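Local coordinates for protein flavin-dependent thymidylate synthase (PDB 6J61) that probably catalyses the reductive methylation of dUMP to dTMP, using methylenetetrahydrofolate as methyl donor and NADPH with its FAD as reductant, as a homotetramer, at residues I49-R54 / A214-L219; F102-F108 / L132-Q136; L237-E243 / A259-F264. One frame throughout, in Å; residues are numbered along the deposited sequence.

Interaction 1 (I49-R54 / A214-L219); sequences IDYLMR and AFEEHL
Knobs-into-holes packing between two helices of the ThyX fold is built here around Met53, whose side chain fills the hollow between Ala214, Phe215, His218 and Leu219. The helices run in roughly the same direction, their axes 40° apart and 9.7 Å at closest approach, with Ala214 CB against Met53 CB at 3.8 Å. Two bends, at chi2 (73°) and chi3 (69°), curl the thioether over the second helix: SD rests against Leu219 CD2 at 3.4 Å, and CE comes to the edge of the Phe215 ring, 3.8 Å from Phe215 CB. Beside this apolar knob lies a polar clasp. His218 NE2 donates to Asp50 OD1 at 2.9 Å, with the acceptor in the imidazole plane and the donor on the syn side of the carboxylate but tilted well out of its plane. Asp50 OD2, which has only a weak bond to the same NE2, also forms a salt bridge with Arg54 NE at 3.0 Å, so one carboxylate ties a neighbouring turn of its own helix to the partner helix. Arg54 also salt-bridges Glu258. Ile49 and Leu52 lean on helix 24-32, Phe215 stacks on Phe178 of helix 174-184, and helix 253-263 touches Arg54 and His218.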
loop_
_atom_site.group_PDB
_atom_site.type_symbol
_atom_site.label_atom_id
_atom_site.label_comp_id
_atom_site.label_asym_id
_atom_site.label_seq_id
_atom_site.Cartn_x
_atom_site.Cartn_y
_atom_site.Cartn_z
ATOM N N ILE A 49 -9.020 -14.693 -19.242
ATOM C CA ILE A 49 -9.410 -14.114 -17.982
ATOM C C ILE A 49 -9.601 -15.196 -16.931
ATOM O O ILE A 49 -9.234 -15.018 -15.774
ATOM C CB ILE A 49 -10.679 -13.267 -18.137
ATOM C CG1 ILE A 49 -10.331 -11.979 -18.899
ATOM C CG2 ILE A 49 -11.267 -12.959 -16.769
ATOM C CD1 ILE A 49 -11.517 -11.072 -19.197
ATOM N N ASP A 50 -10.158 -16.330 -17.338
ATOM C CA ASP A 50 -10.372 -17.422 -16.404
ATOM C C ASP A 50 -9.027 -17.907 -15.891
ATOM O O ASP A 50 -8.853 -18.170 -14.705
ATOM C CB ASP A 50 -11.069 -18.590 -17.081
ATOM C CG ASP A 50 -11.410 -19.681 -16.102
ATOM O OD1 ASP A 50 -12.426 -19.524 -15.389
ATOM O OD2 ASP A 50 -10.652 -20.674 -16.017
ATOM N N TYR A 51 -8.077 -18.021 -16.805
ATOM C CA TYR A 51 -6.740 -18.478 -16.480
ATOM C C TYR A 51 -6.037 -17.568 -15.458
ATOM O O TYR A 51 -5.438 -18.052 -14.488
ATOM C CB TYR A 51 -5.923 -18.577 -17.779
ATOM C CG TYR A 51 -4.472 -18.948 -17.593
ATOM C CD1 TYR A 51 -3.546 -18.008 -17.153
ATOM C CD2 TYR A 51 -4.031 -20.254 -17.810
ATOM C CE1 TYR A 51 -2.226 -18.353 -16.928
ATOM C CE2 TYR A 51 -2.706 -20.613 -17.588
ATOM C CZ TYR A 51 -1.812 -19.652 -17.144
ATOM O OH TYR A 51 -0.504 -19.983 -16.902
ATOM N N LEU A 52 -6.113 -16.256 -15.677
ATOM C CA LEU A 52 -5.466 -15.288 -14.791
ATOM C C LEU A 52 -5.999 -15.363 -13.361
ATOM O O LEU A 52 -5.249 -15.238 -12.401
ATOM C CB LEU A 52 -5.650 -13.866 -15.345
ATOM C CG LEU A 52 -5.001 -13.549 -16.701
ATOM C CD1 LEU A 52 -5.406 -12.156 -17.150
ATOM C CD2 LEU A 52 -3.496 -13.661 -16.594
ATOM N N MET A 53 -7.304 -15.552 -13.239
ATOM C CA MET A 53 -7.961 -15.662 -11.947
ATOM C C MET A 53 -7.445 -16.923 -11.231
ATOM O O MET A 53 -7.043 -16.865 -10.075
ATOM C CB MET A 53 -9.477 -15.734 -12.177
ATOM C CG MET A 53 -10.336 -15.993 -10.953
ATOM S SD MET A 53 -10.453 -14.594 -9.868
ATOM C CE MET A 53 -11.409 -13.491 -10.845
ATOM N N ARG A 54 -7.450 -18.049 -11.942
ATOM C CA ARG A 54 -6.992 -19.347 -11.428
ATOM C C ARG A 54 -5.566 -19.349 -10.905
ATOM O O ARG A 54 -5.291 -19.887 -9.831
ATOM C CB ARG A 54 -7.043 -20.417 -12.525
ATOM C CG ARG A 54 -8.388 -21.015 -12.814
ATOM C CD ARG A 54 -8.230 -22.167 -13.799
ATOM N NE ARG A 54 -7.943 -21.718 -15.158
ATOM C CZ ARG A 54 -7.339 -22.460 -16.083
ATOM N NH1 ARG A 54 -6.946 -23.691 -15.801
ATOM N NH2 ARG A 54 -7.136 -21.974 -17.298
ATOM N N ALA A 214 -15.425 -15.502 -13.715
ATOM C CA ALA A 214 -14.277 -16.175 -13.137
ATOM C C ALA A 214 -14.296 -16.044 -11.614
ATOM O O ALA A 214 -14.087 -17.023 -10.886
ATOM C CB ALA A 214 -12.981 -15.574 -13.704
ATOM N N PHE A 215 -14.534 -14.829 -11.136
ATOM C CA PHE A 215 -14.573 -14.583 -9.702
ATOM C C PHE A 215 -15.622 -15.465 -9.021
ATOM O O PHE A 215 -15.363 -16.085 -8.000
ATOM C CB PHE A 215 -14.880 -13.104 -9.424
ATOM C CG PHE A 215 -14.943 -12.769 -7.970
ATOM C CD1 PHE A 215 -13.784 -12.772 -7.192
ATOM C CD2 PHE A 215 -16.165 -12.506 -7.355
ATOM C CE1 PHE A 215 -13.843 -12.528 -5.812
ATOM C CE2 PHE A 215 -16.233 -12.257 -5.968
ATOM C CZ PHE A 215 -15.071 -12.273 -5.201
ATOM N N GLU A 216 -16.812 -15.519 -9.597
ATOM C CA GLU A 216 -17.889 -16.315 -9.029
ATOM C C GLU A 216 -17.506 -17.799 -8.941
ATOM O O GLU A 216 -17.545 -18.405 -7.871
ATOM C CB GLU A 216 -19.142 -16.131 -9.885
ATOM C CG GLU A 216 -20.361 -16.838 -9.373
ATOM C CD GLU A 216 -21.609 -16.451 -10.145
ATOM O OE1 GLU A 216 -21.634 -16.608 -11.391
ATOM O OE2 GLU A 216 -22.567 -15.986 -9.500
ATOM N N GLU A 217 -17.113 -18.361 -10.079
ATOM C CA GLU A 217 -16.727 -19.757 -10.185
ATOM C C GLU A 217 -15.558 -20.178 -9.284
ATOM O O GLU A 217 -15.680 -21.129 -8.515
ATOM C CB GLU A 217 -16.403 -20.060 -11.658
ATOM C CG GLU A 217 -15.895 -21.467 -11.971
ATOM C CD GLU A 217 -16.791 -22.569 -11.439
ATOM O OE1 GLU A 217 -18.029 -22.498 -11.604
ATOM O OE2 GLU A 217 -16.241 -23.524 -10.861
ATOM N N HIS A 218 -14.442 -19.456 -9.371
ATOM C CA HIS A 218 -13.240 -19.780 -8.607
ATOM C C HIS A 218 -13.112 -19.295 -7.163
ATOM O O HIS A 218 -12.469 -19.961 -6.351
ATOM C CB HIS A 218 -12.016 -19.313 -9.382
ATOM C CG HIS A 218 -11.851 -19.989 -10.705
ATOM N ND1 HIS A 218 -11.409 -21.290 -10.826
ATOM C CD2 HIS A 218 -12.112 -19.561 -11.963
ATOM C CE1 HIS A 218 -11.406 -21.632 -12.103
ATOM N NE2 HIS A 218 -11.829 -20.602 -12.813
ATOM N N LEU A 219 -13.698 -18.154 -6.822
ATOM C CA LEU A 219 -13.554 -17.667 -5.455
ATOM C C LEU A 219 -14.820 -17.578 -4.628
ATOM O O LEU A 219 -14.937 -18.249 -3.608
ATOM C CB LEU A 219 -12.844 -16.314 -5.442
ATOM C CG LEU A 219 -11.358 -16.329 -5.823
ATOM C CD1 LEU A 219 -10.622 -17.392 -5.018
ATOM C CD2 LEU A 219 -11.208 -16.629 -7.303
#

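Interaction 2 (F102-F108 / L132-Q136); sequences FYEPEAF and LRKVQ
Glu104 carries its CG anti to the carbonyl carbon (chi1 -63°) and then runs straight out, while Arg133, with the same first torsion, stays extended from CG to NE, and the two chains cross at about a right angle where Glu104 OE1 meets Arg133 NE. That bond is 2.7 Å long with an N-H...O angle of 156°. The oxygen is met nearly end-on to its C-O bond and lies close to the guanidinium plane, whereas the carboxylate stands almost perpendicular to that plane, so the salt bridge is made through a single nitrogen. Glu104 CG also lies 3.8 Å from Gln136 OE1, the carboxylate and amide planes at right angles. With an alanine here, Arg133 NE would probably lose its carboxylate mate and one flank of the Gln136 amide would be left uncovered.

The setting is a long loop following strand 87-90, laid against the first turn of helix 132-148. The loop is pinned to this helix by side chains, with no backbone hydrogen bond between the two segments. Gln136 packs on Phe102 with both its aliphatic stem and its amide: CB sits over the centre of the ring, a CH-pi contact 4.3 Å from the centroid, and the amide slides past Phe102, nearly parallel to the ring, until NE2 is 3.3 Å from Phe102 CB. The amide oxygen, OE1, has a weak hydrogen bond to Asn163. Along the other border, Leu132 CD2 meets Pro105 CD at 3.6 Å and Phe108 CZ at 3.9 Å, and Pro105 CG in turn lies over one face of the Phe108 ring, toward its rim. Val159 of the fourth subunit packs on Leu132, and Met158 of the same subunit on Tyr103. The predicted dUMP residue Arg157 has its side chain about 10 Å from that of Phe102.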
loop_
_atom_site.group_PDB
_atom_site.type_symbol
_atom_site.label_atom_id
_atom_site.label_comp_id
_atom_site.label_asym_id
_atom_site.label_seq_id
_atom_site.Cartn_x
_atom_site.Cartn_y
_atom_site.Cartn_z
ATOM N N PHE A 102 -30.545 8.762 10.334
ATOM C CA PHE A 102 -30.093 7.603 11.071
ATOM C C PHE A 102 -30.597 6.304 10.486
ATOM O O PHE A 102 -31.683 6.239 9.916
ATOM C CB PHE A 102 -30.534 7.686 12.527
ATOM C CG PHE A 102 -29.985 8.865 13.254
ATOM C CD1 PHE A 102 -30.562 10.120 13.101
ATOM C CD2 PHE A 102 -28.889 8.726 14.093
ATOM C CE1 PHE A 102 -30.055 11.222 13.779
ATOM C CE2 PHE A 102 -28.372 9.820 14.775
ATOM C CZ PHE A 102 -28.959 11.073 14.619
ATOM N N TYR A 103 -29.786 5.269 10.640
ATOM C CA TYR A 103 -30.135 3.949 10.162
ATOM C C TYR A 103 -31.008 3.232 11.189
ATOM O O TYR A 103 -30.545 2.872 12.274
ATOM C CB TYR A 103 -28.878 3.122 9.920
ATOM C CG TYR A 103 -29.137 1.642 9.948
ATOM C CD1 TYR A 103 -30.009 1.052 9.028
ATOM C CD2 TYR A 103 -28.516 0.827 10.893
ATOM C CE1 TYR A 103 -30.256 -0.315 9.041
ATOM C CE2 TYR A 103 -28.756 -0.547 10.921
ATOM C CZ TYR A 103 -29.625 -1.113 9.989
ATOM O OH TYR A 103 -29.840 -2.475 9.985
ATOM N N GLU A 104 -32.275 3.027 10.851
ATOM C CA GLU A 104 -33.163 2.329 11.756
ATOM C C GLU A 104 -33.387 0.943 11.166
ATOM O O GLU A 104 -34.001 0.787 10.118
ATOM C CB GLU A 104 -34.468 3.116 11.921
ATOM C CG GLU A 104 -34.243 4.494 12.544
ATOM C CD GLU A 104 -35.539 5.213 12.915
ATOM O OE1 GLU A 104 -36.361 4.623 13.651
ATOM O OE2 GLU A 104 -35.729 6.376 12.483
ATOM N N PRO A 105 -32.860 -0.086 11.834
ATOM C CA PRO A 105 -32.993 -1.465 11.373
ATOM C C PRO A 105 -34.429 -1.911 11.146
ATOM O O PRO A 105 -35.363 -1.365 11.725
ATOM C CB PRO A 105 -32.311 -2.260 12.479
ATOM C CG PRO A 105 -32.596 -1.443 13.694
ATOM C CD PRO A 105 -32.328 -0.045 13.205
ATOM N N GLU A 106 -34.584 -2.901 10.275
ATOM C CA GLU A 106 -35.886 -3.472 9.962
ATOM C C GLU A 106 -36.274 -4.155 11.263
ATOM O O GLU A 106 -37.412 -4.078 11.713
ATOM C CB GLU A 106 -35.736 -4.521 8.865
ATOM C CG GLU A 106 -36.950 -4.706 7.987
ATOM C CD GLU A 106 -36.988 -3.722 6.834
ATOM O OE1 GLU A 106 -36.907 -2.506 7.097
ATOM O OE2 GLU A 106 -37.100 -4.169 5.670
ATOM N N ALA A 107 -35.288 -4.814 11.864
ATOM C CA ALA A 107 -35.465 -5.527 13.120
ATOM C C ALA A 107 -34.102 -5.839 13.735
ATOM O O ALA A 107 -33.118 -6.020 13.021
ATOM C CB ALA A 107 -36.237 -6.815 12.879
ATOM N N PHE A 108 -34.045 -5.890 15.060
ATOM C CA PHE A 108 -32.798 -6.193 15.753
ATOM C C PHE A 108 -32.569 -7.686 15.725
ATOM O O PHE A 108 -33.521 -8.458 15.670
ATOM C CB PHE A 108 -32.859 -5.729 17.209
ATOM C CG PHE A 108 -32.619 -4.261 17.389
ATOM C CD1 PHE A 108 -31.352 -3.728 17.216
ATOM C CD2 PHE A 108 -33.657 -3.411 17.736
ATOM C CE1 PHE A 108 -31.122 -2.371 17.389
ATOM C CE2 PHE A 108 -33.435 -2.056 17.911
ATOM C CZ PHE A 108 -32.164 -1.535 17.737
ATOM N N LEU A 132 -34.017 2.998 20.613
ATOM C CA LEU A 132 -33.017 3.447 19.657
ATOM C C LEU A 132 -33.449 4.814 19.160
ATOM O O LEU A 132 -32.648 5.745 19.086
ATOM C CB LEU A 132 -32.939 2.485 18.468
ATOM C CG LEU A 132 -32.152 2.998 17.256
ATOM C CD1 LEU A 132 -30.710 3.263 17.654
ATOM C CD2 LEU A 132 -32.219 1.990 16.136
ATOM N N ARG A 133 -34.728 4.927 18.815
ATOM C CA ARG A 133 -35.266 6.187 18.322
ATOM C C ARG A 133 -35.093 7.287 19.360
ATOM O O ARG A 133 -34.796 8.434 19.018
ATOM C CB ARG A 133 -36.746 6.027 17.963
ATOM C CG ARG A 133 -36.982 5.212 16.695
ATOM C CD ARG A 133 -38.472 5.019 16.389
ATOM N NE ARG A 133 -38.650 4.300 15.128
ATOM C CZ ARG A 133 -39.808 3.832 14.673
ATOM N NH1 ARG A 133 -40.925 3.997 15.367
ATOM N NH2 ARG A 133 -39.845 3.184 13.514
ATOM N N LYS A 134 -35.263 6.920 20.627
ATOM C CA LYS A 134 -35.138 7.853 21.737
ATOM C C LYS A 134 -33.739 8.465 21.808
ATOM O O LYS A 134 -33.577 9.684 21.680
ATOM C CB LYS A 134 -35.456 7.131 23.047
ATOM C CG LYS A 134 -36.181 7.975 24.083
ATOM C CD LYS A 134 -35.327 9.113 24.617
ATOM C CE LYS A 134 -36.078 9.908 25.695
ATOM N NZ LYS A 134 -37.312 10.601 25.190
ATOM N N VAL A 135 -32.729 7.616 22.003
ATOM C CA VAL A 135 -31.354 8.089 22.099
ATOM C C VAL A 135 -30.921 8.853 20.847
ATOM O O VAL A 135 -30.096 9.763 20.922
ATOM C CB VAL A 135 -30.363 6.921 22.380
ATOM C CG1 VAL A 135 -31.081 5.798 23.087
ATOM C CG2 VAL A 135 -29.713 6.442 21.101
ATOM N N GLN A 136 -31.469 8.490 19.691
ATOM C CA GLN A 136 -31.122 9.207 18.472
ATOM C C GLN A 136 -31.641 10.628 18.632
ATOM O O GLN A 136 -30.981 11.595 18.251
ATOM C CB GLN A 136 -31.786 8.578 17.247
ATOM C CG GLN A 136 -31.333 7.172 16.926
ATOM C CD GLN A 136 -32.013 6.612 15.691
ATOM O OE1 GLN A 136 -31.868 5.435 15.368
ATOM N NE2 GLN A 136 -32.759 7.455 14.994
#

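Interaction 3 (L237-E243 / A259-F264); sequences LTPEVYE and ALEKVF
Pro239 and Leu260, whose CA atoms lie 6.8 Å apart, mark the nearest point of two helical segments that run in broadly opposed directions, with 139° between them and 10.4 Å between their axes. This is the packing of a helical hairpin, helix 239-249 followed after a short link by helix 253-263, at the C-terminal end of the modelled chain, consistent with its belonging to the extra C-terminal domain of this enzyme. Its first helix starts at Pro239, with Thr238 in the N-cap position.

Phe264 closes the open end of the hairpin. Its CG is anti to the carbonyl carbon (chi1 -61°), which swings the ring across to the start of the first helix. There Pro239 CG stands over the centre of one face, 3.9 Å from the centroid and 10° off the ring normal, a CH-pi contact; Val263 CG1 covers the opposite face. The far rim of the ring, CZ, approaches Leu237 O at 3.4 Å, with the oxygen near the ring plane. Deeper in, Tyr242 and Leu260 run antiparallel alongside one another, and Leu260 CD2 lies 3.4 Å from Tyr242 CD2. The neighbouring ring atom Tyr242 CE2 is 3.8 Å from Val263 CG2, while Ala259 O lies at the ring edge. The other Leu260 methyl, CD1, touches Glu243 CB. Leu225 of the second subunit packs on Tyr242, and Leu233 of that subunit on Leu237.

No hydrogen bond or salt bridge crosses between the segments, so the hairpin depends here on the shape of its aromatic and aliphatic groups, with ring edges turned to backbone carbonyls.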
loop_
_atom_site.group_PDB
_atom_site.type_symbol
_atom_site.label_atom_id
_atom_site.label_comp_id
_atom_site.label_asym_id
_atom_site.label_seq_id
_atom_site.Cartn_x
_atom_site.Cartn_y
_atom_site.Cartn_z
ATOM N N LEU A 237 -10.140 -41.009 -2.381
ATOM C CA LEU A 237 -10.256 -40.990 -3.836
ATOM C C LEU A 237 -8.937 -41.200 -4.563
ATOM O O LEU A 237 -7.870 -40.909 -4.030
ATOM C CB LEU A 237 -10.833 -39.647 -4.288
ATOM C CG LEU A 237 -12.074 -39.110 -3.575
ATOM C CD1 LEU A 237 -12.219 -37.630 -3.880
ATOM C CD2 LEU A 237 -13.309 -39.891 -4.012
ATOM N N THR A 238 -9.025 -41.694 -5.792
ATOM C CA THR A 238 -7.846 -41.913 -6.626
ATOM C C THR A 238 -7.938 -40.904 -7.756
ATOM O O THR A 238 -9.018 -40.399 -8.052
ATOM C CB THR A 238 -7.821 -43.322 -7.260
ATOM O OG1 THR A 238 -8.993 -43.502 -8.064
ATOM C CG2 THR A 238 -7.767 -44.398 -6.189
ATOM N N PRO A 239 -6.806 -40.595 -8.400
ATOM C CA PRO A 239 -6.771 -39.636 -9.506
ATOM C C PRO A 239 -7.847 -39.898 -10.558
ATOM O O PRO A 239 -8.719 -39.059 -10.795
ATOM C CB PRO A 239 -5.359 -39.814 -10.049
ATOM C CG PRO A 239 -4.573 -40.050 -8.790
ATOM C CD PRO A 239 -5.447 -41.056 -8.066
ATOM N N GLU A 240 -7.772 -41.071 -11.176
ATOM C CA GLU A 240 -8.715 -41.505 -12.203
ATOM C C GLU A 240 -10.175 -41.216 -11.834
ATOM O O GLU A 240 -10.927 -40.645 -12.626
ATOM C CB GLU A 240 -8.529 -43.010 -12.442
ATOM C CG GLU A 240 -9.621 -43.691 -13.268
ATOM C CD GLU A 240 -9.479 -43.457 -14.764
ATOM O OE1 GLU A 240 -10.378 -43.891 -15.523
ATOM O OE2 GLU A 240 -8.471 -42.845 -15.185
ATOM N N VAL A 241 -10.568 -41.620 -10.631
ATOM C CA VAL A 241 -11.937 -41.422 -10.156
ATOM C C VAL A 241 -12.319 -39.945 -10.113
ATOM O O VAL A 241 -13.376 -39.548 -10.612
ATOM C CB VAL A 241 -12.116 -42.017 -8.734
ATOM C CG1 VAL A 241 -13.539 -41.803 -8.241
ATOM C CG2 VAL A 241 -11.782 -43.497 -8.750
ATOM N N TYR A 242 -11.448 -39.144 -9.506
ATOM C CA TYR A 242 -11.667 -37.709 -9.366
ATOM C C TYR A 242 -11.814 -37.101 -10.745
ATOM O O TYR A 242 -12.756 -36.355 -11.007
ATOM C CB TYR A 242 -10.482 -37.061 -8.620
ATOM C CG TYR A 242 -10.721 -35.631 -8.156
ATOM C CD1 TYR A 242 -11.972 -35.226 -7.688
ATOM C CD2 TYR A 242 -9.692 -34.696 -8.157
ATOM C CE1 TYR A 242 -12.189 -33.930 -7.239
ATOM C CE2 TYR A 242 -9.901 -33.391 -7.706
ATOM C CZ TYR A 242 -11.152 -33.018 -7.251
ATOM O OH TYR A 242 -11.373 -31.730 -6.817
ATOM N N GLU A 243 -10.882 -37.450 -11.623
ATOM C CA GLU A 243 -10.885 -36.944 -12.981
ATOM C C GLU A 243 -12.210 -37.187 -13.698
ATOM O O GLU A 243 -12.812 -36.253 -14.226
ATOM C CB GLU A 243 -9.750 -37.576 -13.767
ATOM C CG GLU A 243 -9.672 -37.112 -15.194
ATOM C CD GLU A 243 -8.646 -37.888 -15.972
ATOM O OE1 GLU A 243 -8.762 -39.137 -16.013
ATOM O OE2 GLU A 243 -7.726 -37.257 -16.535
ATOM N N ALA A 259 -6.898 -29.075 -11.422
ATOM C CA ALA A 259 -7.795 -29.517 -10.354
ATOM C C ALA A 259 -7.266 -30.793 -9.705
ATOM O O ALA A 259 -7.383 -30.993 -8.494
ATOM C CB ALA A 259 -9.201 -29.754 -10.906
ATOM N N LEU A 260 -6.693 -31.662 -10.524
ATOM C CA LEU A 260 -6.138 -32.903 -10.023
ATOM C C LEU A 260 -4.844 -32.593 -9.289
ATOM O O LEU A 260 -4.609 -33.105 -8.188
ATOM C CB LEU A 260 -5.852 -33.868 -11.175
ATOM C CG LEU A 260 -7.042 -34.429 -11.949
ATOM C CD1 LEU A 260 -6.536 -35.277 -13.102
ATOM C CD2 LEU A 260 -7.916 -35.240 -11.031
ATOM N N GLU A 261 -4.012 -31.750 -9.897
ATOM C CA GLU A 261 -2.730 -31.382 -9.300
ATOM C C GLU A 261 -2.901 -30.625 -7.983
ATOM O O GLU A 261 -1.945 -30.445 -7.236
ATOM C CB GLU A 261 -1.891 -30.562 -10.297
ATOM C CG GLU A 261 -1.543 -31.336 -11.579
ATOM C CD GLU A 261 -0.599 -30.583 -12.521
ATOM O OE1 GLU A 261 -0.943 -29.463 -12.958
ATOM O OE2 GLU A 261 0.491 -31.117 -12.838
ATOM N N LYS A 262 -4.125 -30.197 -7.696
ATOM C CA LYS A 262 -4.410 -29.480 -6.459
ATOM C C LYS A 262 -4.586 -30.463 -5.307
ATOM O O LYS A 262 -4.323 -30.134 -4.154
ATOM C CB LYS A 262 -5.697 -28.666 -6.580
ATOM C CG LYS A 262 -5.641 -27.455 -7.486
ATOM C CD LYS A 262 -6.988 -26.745 -7.416
ATOM C CE LYS A 262 -7.074 -25.533 -8.309
ATOM N NZ LYS A 262 -8.430 -24.962 -8.157
ATOM N N VAL A 263 -5.053 -31.664 -5.637
ATOM C CA VAL A 263 -5.298 -32.706 -4.650
ATOM C C VAL A 263 -4.169 -33.739 -4.565
ATOM O O VAL A 263 -3.842 -34.225 -3.484
ATOM C CB VAL A 263 -6.627 -33.449 -4.975
ATOM C CG1 VAL A 263 -6.720 -34.751 -4.181
ATOM C CG2 VAL A 263 -7.816 -32.550 -4.659
ATOM N N PHE A 264 -3.563 -34.046 -5.705
ATOM C CA PHE A 264 -2.521 -35.056 -5.754
ATOM C C PHE A 264 -1.127 -34.582 -6.149
ATOM O O PHE A 264 -0.140 -34.954 -5.518
ATOM C CB PHE A 264 -2.964 -36.167 -6.707
ATOM C CG PHE A 264 -4.223 -36.859 -6.283
ATOM C CD1 PHE A 264 -4.224 -37.727 -5.196
ATOM C CD2 PHE A 264 -5.408 -36.655 -6.977
ATOM C CE1 PHE A 264 -5.391 -38.390 -4.805
ATOM C CE2 PHE A 264 -6.579 -37.310 -6.597
ATOM C CZ PHE A 264 -6.567 -38.181 -5.506
#

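In the fold
Interaction 1 is the most buried of the three and lies nearest the middle of the chain; interactions 2 and 3 are partly buried and farther out, their centres 52 Å apart on opposite sides of the chain's centre. Chemistry follows place. The inner contact joins a methionine knob to a histidine-carboxylate bond, interaction 2 sets its salt bridge at an exposed arginine beside apolar packing, and interaction 3 has no hydrogen bond or salt bridge between its segments and rests mainly on apolar and aromatic packing. Helix 253-263 links two of them: its later turns form half of interaction 3, while Glu258 holds Arg54, the nearest atoms of interactions 1 and 3 being about 5 Å apart. Both touch the second subunit, whereas interaction 2 borders the fourth.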